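Local coordinates for ApaG protein (Pseudomonas aeruginosa, PDB 3NRF) that is of unknown function but is probably exported, being made with a signal sequence, and belongs to the DUF4354 family, at residues L50-Q53 with S59-L62; K24-Q29 with R61-D66; F31-V36 with E67-D72; G14-V19 with A92-S97. One frame throughout, in Å; residues are numbered along the deposited sequence.

Contact 1: L50-Q53 with S59-L62; sequences LVAQ and SFRL
Ala52 and Phe60 meet as the last hydrogen-bonded antiparallel pair before the turn of a beta hairpin, formed by strands 49-53 and 59-65 of the main sheet. Phe60 N donates to Ala52 O at 2.9 Å, with an N-H...O angle of 148°. The same oxygen lies 3.4 Å from Ser59 CA in a C-H...O contact. Gln53 and Ser59 then form the non-hydrogen-bonded pair next to the turn, their CA atoms 4.5 Å apart. The strands diverge in the other direction. Ala52 N already stands 3.8 Å from Phe60 O, too far for a good bond, and the short segments run at 141° to each other.

The side chains of Ala52 and Phe60 share a face of the sheet, CB to CB 4.4 Å. In Phe60, CG is anti to the carbonyl carbon (chi1 -54°). This turns the ring back toward the partner strand and brings CD2 to 3.5 Å from Ala52 O, while Gln53 N approaches the ring edge near its plane. Beyond the hairpin, the ring packs on Ala92, Val93 and Ala96, and Ala52 also reaches Ala96.

The chemistry thus changes along the hairpin: a backbone bond and a tucked phenyl ring grip the turn end, whereas a loose approach of Leu62 CB to Leu50 O, at 4.1 Å, is what remains as the strands separate. Ala52 O takes one N-H bond and a C-H...O contact from consecutive residues, which holds the strands in register beside the turn.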
loop_
_atom_site.group_PDB
_atom_site.type_symbol
_atom_site.label_atom_id
_atom_site.label_comp_id
_atom_site.label_asym_id
_atom_site.label_seq_id
_atom_site.Cartn_x
_atom_site.Cartn_y
_atom_site.Cartn_z
ATOM N N LEU B 50 7.182 0.761 -23.998
ATOM C CA LEU B 50 7.397 0.921 -22.573
ATOM C C LEU B 50 7.658 -0.441 -21.922
ATOM O O LEU B 50 6.968 -1.459 -22.188
ATOM C CB LEU B 50 6.184 1.588 -21.898
ATOM C CG LEU B 50 5.992 3.046 -22.263
ATOM C CD1 LEU B 50 4.601 3.534 -21.734
ATOM C CD2 LEU B 50 7.107 3.926 -21.768
ATOM N N VAL B 51 8.683 -0.436 -21.089
ATOM C CA VAL B 51 9.008 -1.607 -20.288
ATOM C C VAL B 51 9.209 -1.256 -18.836
ATOM O O VAL B 51 9.743 -0.216 -18.510
ATOM C CB VAL B 51 10.233 -2.356 -20.821
ATOM C CG1 VAL B 51 9.904 -2.939 -22.154
ATOM C CG2 VAL B 51 11.440 -1.450 -20.892
ATOM N N ALA B 52 8.729 -2.128 -17.971
ATOM C CA ALA B 52 8.932 -1.987 -16.535
ATOM C C ALA B 52 10.061 -2.925 -16.171
ATOM O O ALA B 52 10.148 -4.037 -16.710
ATOM C CB ALA B 52 7.643 -2.291 -15.743
ATOM N N GLN B 53 10.873 -2.546 -15.191
ATOM C CA GLN B 53 12.053 -3.298 -14.858
ATOM C C GLN B 53 12.312 -3.263 -13.350
ATOM O O GLN B 53 12.039 -2.238 -12.694
ATOM C CB GLN B 53 13.219 -2.656 -15.605
ATOM C CG GLN B 53 14.464 -3.495 -15.664
ATOM C CD GLN B 53 15.576 -2.828 -16.459
ATOM O OE1 GLN B 53 15.765 -1.613 -16.400
ATOM N NE2 GLN B 53 16.293 -3.628 -17.224
ATOM N N SER B 59 12.650 -7.695 -16.845
ATOM C CA SER B 59 11.685 -6.903 -17.570
ATOM C C SER B 59 10.308 -7.526 -17.406
ATOM O O SER B 59 10.202 -8.741 -17.272
ATOM C CB SER B 59 11.996 -6.916 -19.071
ATOM O OG SER B 59 13.362 -6.627 -19.306
ATOM N N PHE B 60 9.293 -6.700 -17.446
ATOM C CA PHE B 60 7.908 -7.128 -17.354
ATOM C C PHE B 60 7.135 -6.654 -18.566
ATOM O O PHE B 60 7.232 -5.471 -18.975
ATOM C CB PHE B 60 7.288 -6.641 -16.037
ATOM C CG PHE B 60 8.080 -7.063 -14.853
ATOM C CD1 PHE B 60 8.016 -8.381 -14.374
ATOM C CD2 PHE B 60 8.943 -6.187 -14.223
ATOM C CE1 PHE B 60 8.821 -8.810 -13.360
ATOM C CE2 PHE B 60 9.751 -6.642 -13.165
ATOM C CZ PHE B 60 9.644 -7.949 -12.731
ATOM N N ARG B 61 6.327 -7.588 -19.074
ATOM C CA ARG B 61 5.536 -7.304 -20.255
ATOM C C ARG B 61 4.380 -6.340 -19.975
ATOM O O ARG B 61 3.788 -6.320 -18.868
ATOM C CB ARG B 61 5.008 -8.571 -20.938
ATOM C CG ARG B 61 3.931 -9.267 -20.195
ATOM C CD ARG B 61 3.294 -10.477 -20.967
ATOM N NE ARG B 61 2.250 -10.982 -20.086
ATOM C CZ ARG B 61 0.988 -10.565 -20.082
ATOM N NH1 ARG B 61 0.543 -9.704 -20.993
ATOM N NH2 ARG B 61 0.149 -11.042 -19.172
ATOM N N LEU B 62 4.110 -5.548 -20.988
ATOM C CA LEU B 62 3.063 -4.556 -20.995
ATOM C C LEU B 62 1.794 -5.283 -21.381
ATOM O O LEU B 62 1.685 -5.785 -22.502
ATOM C CB LEU B 62 3.388 -3.429 -21.987
ATOM C CG LEU B 62 2.400 -2.305 -22.168
ATOM C CD1 LEU B 62 2.209 -1.578 -20.818
ATOM C CD2 LEU B 62 2.778 -1.300 -23.254
#

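Contact 2: K24-Q29 with R61-D66; sequences KHFRTQ and RLDTVD
Phe26 and Asp63 lie on strands that do not pair with each other, their CA atoms 10.1 Å apart, because strand 79-88 runs between strands 24-37 and 59-65; long side chains therefore make the contact. Arg61 drives its NH2 end-on into one face of the Phe26 ring, with NH2 3.4 Å above the plane over the centre. The guanidinium stands nearly upright on the ring, the planes 84° apart, and the cation-pi distance from Arg61 CZ to the Phe26 centroid is 4.7 Å. The arginine chain, extended from CG to NE, spans the intervening strand.

Asp63 steadies the charged end. Its OD1 accepts from Arg61 NH1 at 2.9 Å in a salt bridge, using the anti lone pair and lying close to the guanidinium plane; a second bond, from NH2, is weak. Asp63 OD1 also touches Phe26 CZ at 3.6 Å, so aromatic carbon, cation and carboxylate meet at one place.

Phe26 also packs on Ala87 of the central strand. Asp63 and Thr64 both face Ile85 there, a classic beta bulge, and the whole is a cation-pi contact between next-but-one strands of an antiparallel sheet, its arginine held by an i, i+2 salt bridge within one strand.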
loop_
_atom_site.group_PDB
_atom_site.type_symbol
_atom_site.label_atom_id
_atom_site.label_comp_id
_atom_site.label_asym_id
_atom_site.label_seq_id
_atom_site.Cartn_x
_atom_site.Cartn_y
_atom_site.Cartn_z
ATOM N N LYS B 24 -4.192 -19.976 -16.628
ATOM C CA LYS B 24 -3.296 -18.857 -16.752
ATOM C C LYS B 24 -3.580 -17.810 -15.696
ATOM O O LYS B 24 -4.724 -17.318 -15.615
ATOM C CB LYS B 24 -3.501 -18.264 -18.148
ATOM C CG LYS B 24 -2.632 -17.085 -18.499
ATOM C CD LYS B 24 -2.920 -16.641 -19.953
ATOM C CE LYS B 24 -2.116 -15.391 -20.347
ATOM N NZ LYS B 24 -0.635 -15.624 -20.275
ATOM N N HIS B 25 -2.545 -17.481 -14.931
ATOM C CA HIS B 25 -2.677 -16.552 -13.824
ATOM C C HIS B 25 -1.570 -15.516 -13.938
ATOM O O HIS B 25 -0.412 -15.863 -14.222
ATOM C CB HIS B 25 -2.494 -17.288 -12.489
ATOM C CG HIS B 25 -3.279 -18.547 -12.388
ATOM N ND1 HIS B 25 -4.653 -18.572 -12.463
ATOM C CD2 HIS B 25 -2.894 -19.837 -12.241
ATOM C CE1 HIS B 25 -5.083 -19.825 -12.417
ATOM N NE2 HIS B 25 -4.032 -20.611 -12.230
ATOM N N PHE B 26 -1.886 -14.243 -13.681
ATOM C CA PHE B 26 -0.828 -13.253 -13.599
ATOM C C PHE B 26 -1.195 -12.097 -12.673
ATOM O O PHE B 26 -2.349 -11.851 -12.410
ATOM C CB PHE B 26 -0.329 -12.799 -14.975
ATOM C CG PHE B 26 -1.318 -12.109 -15.830
ATOM C CD1 PHE B 26 -1.486 -10.739 -15.776
ATOM C CD2 PHE B 26 -2.001 -12.814 -16.844
ATOM C CE1 PHE B 26 -2.382 -10.097 -16.635
ATOM C CE2 PHE B 26 -2.872 -12.166 -17.702
ATOM C CZ PHE B 26 -3.082 -10.800 -17.590
ATOM N N ARG B 27 -0.156 -11.492 -12.124
ATOM C CA ARG B 27 -0.267 -10.319 -11.260
ATOM C C ARG B 27 -0.014 -9.092 -12.105
ATOM O O ARG B 27 0.758 -9.168 -13.101
ATOM C CB ARG B 27 0.738 -10.380 -10.123
ATOM C CG ARG B 27 0.352 -11.278 -8.990
ATOM C CD ARG B 27 0.362 -12.777 -9.330
ATOM N NE ARG B 27 0.122 -13.569 -8.122
ATOM C CZ ARG B 27 0.123 -14.902 -8.082
ATOM N NH1 ARG B 27 0.367 -15.577 -9.204
ATOM N NH2 ARG B 27 -0.117 -15.515 -6.941
ATOM N N THR B 28 -0.691 -7.990 -11.781
ATOM C CA THR B 28 -0.563 -6.756 -12.546
ATOM C C THR B 28 -0.129 -5.595 -11.674
ATOM O O THR B 28 -0.469 -5.543 -10.491
ATOM C CB THR B 28 -1.867 -6.356 -13.241
ATOM O OG1 THR B 28 -2.891 -6.172 -12.248
ATOM C CG2 THR B 28 -2.298 -7.442 -14.251
ATOM N N GLN B 29 0.689 -4.715 -12.246
ATOM C CA GLN B 29 1.109 -3.475 -11.578
ATOM C C GLN B 29 0.862 -2.322 -12.550
ATOM O O GLN B 29 1.442 -2.275 -13.634
ATOM C CB GLN B 29 2.593 -3.499 -11.192
ATOM C CG GLN B 29 3.079 -2.173 -10.598
ATOM C CD GLN B 29 2.424 -1.845 -9.275
ATOM O OE1 GLN B 29 2.578 -2.572 -8.291
ATOM N NE2 GLN B 29 1.681 -0.725 -9.260
ATOM N N ARG B 61 6.327 -7.588 -19.074
ATOM C CA ARG B 61 5.536 -7.304 -20.255
ATOM C C ARG B 61 4.380 -6.340 -19.975
ATOM O O ARG B 61 3.788 -6.320 -18.868
ATOM C CB ARG B 61 5.008 -8.571 -20.938
ATOM C CG ARG B 61 3.931 -9.267 -20.195
ATOM C CD ARG B 61 3.294 -10.477 -20.967
ATOM N NE ARG B 61 2.250 -10.982 -20.086
ATOM C CZ ARG B 61 0.988 -10.565 -20.082
ATOM N NH1 ARG B 61 0.543 -9.704 -20.993
ATOM N NH2 ARG B 61 0.149 -11.042 -19.172
ATOM N N LEU B 62 4.110 -5.548 -20.988
ATOM C CA LEU B 62 3.063 -4.556 -20.995
ATOM C C LEU B 62 1.794 -5.283 -21.381
ATOM O O LEU B 62 1.685 -5.785 -22.502
ATOM C CB LEU B 62 3.388 -3.429 -21.987
ATOM C CG LEU B 62 2.400 -2.305 -22.168
ATOM C CD1 LEU B 62 2.209 -1.578 -20.818
ATOM C CD2 LEU B 62 2.778 -1.300 -23.254
ATOM N N ASP B 63 0.848 -5.367 -20.441
ATOM C CA ASP B 63 -0.423 -6.036 -20.676
ATOM C C ASP B 63 -1.443 -5.157 -21.395
ATOM O O ASP B 63 -2.070 -5.613 -22.384
ATOM C CB ASP B 63 -0.984 -6.581 -19.361
ATOM C CG ASP B 63 -2.178 -7.511 -19.596
ATOM O OD1 ASP B 63 -1.999 -8.589 -20.202
ATOM O OD2 ASP B 63 -3.285 -7.182 -19.152
ATOM N N THR B 64 -1.651 -3.913 -20.925
ATOM C CA THR B 64 -2.536 -2.957 -21.591
ATOM C C THR B 64 -1.932 -1.557 -21.419
ATOM O O THR B 64 -1.125 -1.320 -20.480
ATOM C CB THR B 64 -3.985 -2.959 -21.061
ATOM O OG1 THR B 64 -3.972 -2.686 -19.672
ATOM C CG2 THR B 64 -4.679 -4.332 -21.301
ATOM N N VAL B 65 -2.337 -0.653 -22.299
ATOM C CA VAL B 65 -1.842 0.708 -22.261
ATOM C C VAL B 65 -2.858 1.677 -22.874
ATOM O O VAL B 65 -3.567 1.352 -23.859
ATOM C CB VAL B 65 -0.473 0.797 -23.022
ATOM C CG1 VAL B 65 -0.680 0.591 -24.530
ATOM C CG2 VAL B 65 0.217 2.116 -22.757
ATOM N N ASP B 66 -2.954 2.862 -22.294
ATOM C CA ASP B 66 -3.845 3.862 -22.839
ATOM C C ASP B 66 -3.383 4.281 -24.216
ATOM O O ASP B 66 -2.198 4.406 -24.480
ATOM C CB ASP B 66 -3.954 5.124 -21.952
ATOM C CG ASP B 66 -4.804 4.917 -20.707
ATOM O OD1 ASP B 66 -5.604 3.981 -20.636
ATOM O OD2 ASP B 66 -4.681 5.748 -19.788
#

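Contact 3: F31-V36 with E67-D72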
loop_
_atom_site.group_PDB
_atom_site.type_symbol
_atom_site.label_atom_id
_atom_site.label_comp_id
_atom_site.label_asym_id
_atom_site.label_seq_id
_atom_site.Cartn_x
_atom_site.Cartn_y
_atom_site.Cartn_z
ATOM N N PHE B 31 0.881 1.764 -13.634
ATOM C CA PHE B 31 1.601 2.989 -13.490
ATOM C C PHE B 31 0.902 4.086 -14.275
ATOM O O PHE B 31 0.334 3.833 -15.354
ATOM C CB PHE B 31 3.009 2.908 -14.099
ATOM C CG PHE B 31 3.947 1.951 -13.402
ATOM C CD1 PHE B 31 3.879 0.585 -13.673
ATOM C CD2 PHE B 31 4.906 2.404 -12.557
ATOM C CE1 PHE B 31 4.763 -0.286 -13.082
ATOM C CE2 PHE B 31 5.785 1.504 -11.935
ATOM C CZ PHE B 31 5.701 0.184 -12.212
ATOM N N LYS B 32 0.991 5.314 -13.771
ATOM C CA LYS B 32 0.675 6.471 -14.615
ATOM C C LYS B 32 2.022 6.931 -15.169
ATOM O O LYS B 32 2.984 7.058 -14.392
ATOM C CB LYS B 32 0.043 7.568 -13.788
ATOM C CG LYS B 32 -0.322 8.822 -14.587
ATOM C CD LYS B 32 -1.577 8.672 -15.359
ATOM C CE LYS B 32 -2.821 8.711 -14.425
ATOM N NZ LYS B 32 -4.032 8.340 -15.215
ATOM N N VAL B 33 2.104 7.125 -16.487
ATOM C CA VAL B 33 3.316 7.445 -17.191
ATOM C C VAL B 33 3.139 8.738 -17.995
ATOM O O VAL B 33 2.112 8.914 -18.664
ATOM C CB VAL B 33 3.690 6.295 -18.185
ATOM C CG1 VAL B 33 4.962 6.613 -18.938
ATOM C CG2 VAL B 33 3.812 4.957 -17.444
ATOM N N ARG B 34 4.162 9.583 -17.996
ATOM C CA ARG B 34 4.187 10.791 -18.831
ATOM C C ARG B 34 5.453 10.744 -19.668
ATOM O O ARG B 34 6.542 10.554 -19.132
ATOM C CB ARG B 34 4.190 12.079 -18.007
ATOM C CG ARG B 34 4.184 13.329 -18.914
ATOM C CD ARG B 34 4.085 14.629 -18.143
ATOM N NE ARG B 34 2.901 14.660 -17.288
ATOM C CZ ARG B 34 2.592 15.694 -16.494
ATOM N NH1 ARG B 34 3.407 16.732 -16.425
ATOM N NH2 ARG B 34 1.499 15.662 -15.740
ATOM N N LEU B 35 5.326 10.904 -20.978
ATOM C CA LEU B 35 6.477 10.957 -21.852
ATOM C C LEU B 35 6.647 12.415 -22.225
ATOM O O LEU B 35 5.666 13.035 -22.642
ATOM C CB LEU B 35 6.247 10.142 -23.117
ATOM C CG LEU B 35 5.838 8.698 -22.867
ATOM C CD1 LEU B 35 5.577 8.062 -24.219
ATOM C CD2 LEU B 35 6.927 7.931 -22.065
ATOM N N VAL B 36 7.872 12.937 -22.056
ATOM C CA VAL B 36 8.205 14.327 -22.335
ATOM C C VAL B 36 9.381 14.410 -23.315
ATOM O O VAL B 36 10.485 13.962 -22.997
ATOM C CB VAL B 36 8.596 15.112 -21.037
ATOM C CG1 VAL B 36 8.926 16.587 -21.364
ATOM C CG2 VAL B 36 7.479 15.029 -19.986
ATOM N N GLU B 67 -4.348 4.601 -25.072
ATOM C CA GLU B 67 -4.061 5.057 -26.437
ATOM C C GLU B 67 -3.101 6.261 -26.523
ATOM O O GLU B 67 -2.242 6.316 -27.427
ATOM C CB GLU B 67 -5.374 5.398 -27.151
ATOM C CG GLU B 67 -5.206 5.704 -28.629
ATOM C CD GLU B 67 -6.511 6.092 -29.293
ATOM O OE1 GLU B 67 -7.595 5.734 -28.771
ATOM O OE2 GLU B 67 -6.439 6.764 -30.345
ATOM N N GLU B 68 -3.237 7.206 -25.594
ATOM C CA GLU B 68 -2.392 8.392 -25.565
ATOM C C GLU B 68 -0.895 8.081 -25.536
ATOM O O GLU B 68 -0.089 8.847 -26.086
ATOM C CB GLU B 68 -2.742 9.283 -24.364
ATOM C CG GLU B 68 -4.053 10.001 -24.481
ATOM C CD GLU B 68 -5.272 9.145 -24.183
ATOM O OE1 GLU B 68 -5.168 7.925 -23.857
ATOM O OE2 GLU B 68 -6.368 9.724 -24.303
ATOM N N LEU B 69 -0.517 6.957 -24.923
ATOM C CA LEU B 69 0.911 6.571 -24.846
ATOM C C LEU B 69 1.433 5.870 -26.128
ATOM O O LEU B 69 2.640 5.639 -26.234
ATOM C CB LEU B 69 1.206 5.735 -23.582
ATOM C CG LEU B 69 1.017 6.454 -22.248
ATOM C CD1 LEU B 69 0.951 5.509 -21.097
ATOM C CD2 LEU B 69 2.100 7.560 -22.056
ATOM N N THR B 70 0.531 5.560 -27.068
ATOM C CA THR B 70 0.849 4.844 -28.316
ATOM C C THR B 70 1.154 5.807 -29.488
ATOM O O THR B 70 1.200 5.394 -30.647
ATOM C CB THR B 70 -0.293 3.875 -28.740
ATOM O OG1 THR B 70 -1.422 4.620 -29.215
ATOM C CG2 THR B 70 -0.727 2.966 -27.588
ATOM N N ALA B 71 1.373 7.083 -29.198
ATOM C CA ALA B 71 1.744 8.043 -30.256
ATOM C C ALA B 71 2.961 7.596 -31.099
ATOM O O ALA B 71 3.976 7.139 -30.556
ATOM C CB ALA B 71 2.030 9.416 -29.639
ATOM N N ASP B 72 2.852 7.771 -32.416
ATOM C CA ASP B 72 3.914 7.381 -33.344
ATOM C C ASP B 72 5.155 8.252 -33.180
ATOM O O ASP B 72 6.268 7.788 -33.411
ATOM C CB ASP B 72 3.428 7.453 -34.792
ATOM C CG ASP B 72 4.366 6.749 -35.756
ATOM O OD1 ASP B 72 4.679 7.320 -36.825
ATOM O OD2 ASP B 72 4.803 5.619 -35.427
#
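Leu35 and Leu69 mark the closest backbone approach between an extended strand, 31-36, and a short 3-10 turn, 67-69, that follows strand 59-65; their CA atoms are 7.7 Å apart, and the two segments meet through side chains rather than backbone pairing.

Leu69 carries the contact by placing a methyl against each of two residues. Val33 and Leu35, two positions apart, turn their side chains to the same face of the strand, and the isobutyl group of Leu69 lies against both. CD1 of Leu69 reaches Val33 CB at 4.1 Å, while its CD2 sits 4.0 Å from Leu35 CG and 3.7 Å from Val33 O. In Leu69, chi1 of -65° swings the branch off the turn and toward the strand, and chi2 of 164° sets the two methyls toward different residues.

Polar bonds shape the turn that presents Leu69. Glu67 O accepts two donors from Thr70, the backbone N at 2.9 Å and the hydroxyl OG1 at 2.6 Å, the latter in the carbonyl plane on a lone pair. This double grip ties the two ends of the turn together.

Leu50 of strand 49-53 adds its methyls to Leu69, Val33 and Leu35, although two strands separate 49-53 from 24-37 in the sheet order, which implies that the sheet curls round. Val9 and Ala84 extend the apolar cluster from the neighbouring strands. A leucine from a 3-10 turn packed into the interior of a curled antiparallel sheet is consistent with an immunoglobulin-like beta-sandwich, as in MPT63, whose clan includes this family.

Contact 4: G14-V19 with A92-S97; sequences GDKGSV and AVYGAS
Tyr94 reaches strand 14-19 with its hydroxyl, donating from OH to Gly17 O at 2.7 Å. The approach is bent, with a C=O...O angle of 137° and the donor tilted 25° from the carbonyl plane. Lys16 covers one ring face with its aliphatic chain: CB lies 3.7 Å from Tyr94 CE1, and CD stands 3.8 Å above the ring plane, displaced toward the rim, in a CH-pi contact. The phenol is thus held by its oxygen and its face together.

In the next shell, Gly17 O also accepts from Thr28 N, so it serves sheet pairing and tyrosine at once. Lys16 is modelled in two conformers; in the one that gives the CH-pi contact, its NZ probably bonds to Gln29 OE1 at 2.7 Å. Gln29 NE2 is held in turn by Gly14 O, which steadies the amide that receives the lysine. On the tyrosine side, a 3-10 turn fixes the backbone, with Gly95 N bonded to Ala92 O at 2.9 Å, and Ala92, Val93 and Ala96 rest on Phe60.

The loop between strands 79-88 and 98-102 therefore leans across strand 24-37, where Tyr94 meets Arg27 and Gln29, to reach strand 7-21. That strand is outermost in its own chain, but Gly17, Ser18 and Val19 pair antiparallel with a strand of the second subunit, whose Gln13 also packs on Tyr94; the sheet continues across the interface.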
loop_
_atom_site.group_PDB
_atom_site.type_symbol
_atom_site.label_atom_id
_atom_site.label_comp_id
_atom_site.label_asym_id
_atom_site.label_seq_id
_atom_site.Cartn_x
_atom_site.Cartn_y
_atom_site.Cartn_z
ATOM N N GLY B 14 0.846 2.782 -9.410
ATOM C CA GLY B 14 -0.576 2.741 -9.131
ATOM C C GLY B 14 -1.026 1.452 -8.470
ATOM O O GLY B 14 -0.307 0.821 -7.687
ATOM N N ASP B 15 -2.235 0.993 -8.867
ATOM C CA ASP B 15 -2.846 -0.151 -8.232
ATOM C C ASP B 15 -2.238 -1.536 -8.634
ATOM O O ASP B 15 -1.711 -1.721 -9.740
ATOM C CB ASP B 15 -4.346 -0.222 -8.595
ATOM C CG ASP B 15 -5.175 0.915 -8.029
ATOM O OD1 ASP B 15 -4.715 1.619 -7.110
ATOM O OD2 ASP B 15 -6.324 1.058 -8.522
ATOM N N LYS B 16 -2.368 -2.480 -7.696
ATOM C CA LYS B 16 -1.921 -3.874 -7.815
ATOM C C LYS B 16 -3.124 -4.808 -7.961
ATOM O O LYS B 16 -4.062 -4.800 -7.110
ATOM C CB LYS B 16 -1.138 -4.302 -6.579
ATOM C CG LYS B 16 0.147 -3.514 -6.345
ATOM C CD LYS B 16 0.898 -3.957 -5.086
ATOM C CE LYS B 16 1.878 -2.859 -4.578
ATOM N NZ LYS B 16 2.807 -2.311 -5.634
ATOM N N GLY B 17 -3.048 -5.685 -8.972
ATOM C CA GLY B 17 -4.145 -6.551 -9.275
ATOM C C GLY B 17 -3.705 -7.907 -9.759
ATOM O O GLY B 17 -2.547 -8.298 -9.681
ATOM N N SER B 18 -4.705 -8.624 -10.229
ATOM C CA SER B 18 -4.458 -9.935 -10.788
ATOM C C SER B 18 -5.494 -10.280 -11.834
ATOM O O SER B 18 -6.625 -9.765 -11.825
ATOM C CB SER B 18 -4.399 -11.034 -9.703
ATOM O OG SER B 18 -5.651 -11.221 -9.065
ATOM N N VAL B 19 -5.131 -11.216 -12.730
ATOM C CA VAL B 19 -6.022 -11.738 -13.730
ATOM C C VAL B 19 -5.811 -13.249 -13.804
ATOM O O VAL B 19 -4.684 -13.700 -13.833
ATOM C CB VAL B 19 -5.712 -11.157 -15.178
ATOM C CG1 VAL B 19 -6.643 -11.733 -16.268
ATOM C CG2 VAL B 19 -5.740 -9.578 -15.148
ATOM N N ALA B 92 6.639 -10.914 -9.063
ATOM C CA ALA B 92 7.853 -10.114 -9.408
ATOM C C ALA B 92 7.556 -8.726 -9.935
ATOM O O ALA B 92 8.351 -7.784 -9.665
ATOM C CB ALA B 92 8.753 -10.860 -10.387
ATOM N N VAL B 93 6.427 -8.558 -10.623
ATOM C CA VAL B 93 6.107 -7.247 -11.150
ATOM C C VAL B 93 5.935 -6.206 -10.066
ATOM O O VAL B 93 6.066 -5.010 -10.322
ATOM C CB VAL B 93 4.922 -7.289 -12.099
ATOM C CG1 VAL B 93 3.583 -7.518 -11.308
ATOM C CG2 VAL B 93 4.840 -6.071 -12.964
ATOM N N TYR B 94 5.621 -6.650 -8.840
ATOM C CA TYR B 94 5.480 -5.708 -7.735
ATOM C C TYR B 94 6.764 -5.066 -7.350
ATOM O O TYR B 94 6.744 -3.974 -6.692
ATOM C CB TYR B 94 4.819 -6.417 -6.556
ATOM C CG TYR B 94 3.429 -6.863 -6.934
ATOM C CD1 TYR B 94 2.601 -6.100 -7.766
ATOM C CD2 TYR B 94 2.886 -8.034 -6.427
ATOM C CE1 TYR B 94 1.378 -6.508 -8.129
ATOM C CE2 TYR B 94 1.585 -8.425 -6.751
ATOM C CZ TYR B 94 0.824 -7.658 -7.618
ATOM O OH TYR B 94 -0.469 -8.114 -7.896
ATOM N N GLY B 95 7.861 -5.717 -7.737
ATOM C CA GLY B 95 9.209 -5.194 -7.567
ATOM C C GLY B 95 9.675 -4.308 -8.729
ATOM O O GLY B 95 10.839 -3.896 -8.718
ATOM N N ALA B 96 8.814 -4.074 -9.728
ATOM C CA ALA B 96 9.144 -3.164 -10.862
ATOM C C ALA B 96 9.285 -1.759 -10.243
ATOM O O ALA B 96 8.379 -1.276 -9.558
ATOM C CB ALA B 96 8.093 -3.171 -11.899
ATOM N N SER B 97 10.399 -1.121 -10.501
ATOM C CA SER B 97 10.714 0.152 -9.876
ATOM C C SER B 97 11.222 1.172 -10.888
ATOM O O SER B 97 11.728 2.223 -10.544
ATOM C CB SER B 97 11.741 -0.060 -8.778
ATOM O OG SER B 97 12.968 -0.607 -9.254
#

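In the fold
Contact 3 is the fully buried one, almost wholly apolar between its segments, whereas contacts 1, 2 and 4 are partly buried and combine polar bonds with apolar or aromatic packing. Contact 1 alone joins strands adjacent in the sheet; contacts 2 and 4 use long side chains to pass over an intervening strand, by an arginine over an aromatic face, braced by an aspartate, and by a tyrosine hydroxyl. Strand 59-65 serves contacts 1 and 2, and strand 24-37 serves contacts 2 and 3. Leu50 bridges contacts 1 and 3, while Phe60 connects contact 1 to the 92-97 loop of contact 4. Contacts 2 and 4 lie toward the second subunit, which touches neither contact 1 nor contact 3.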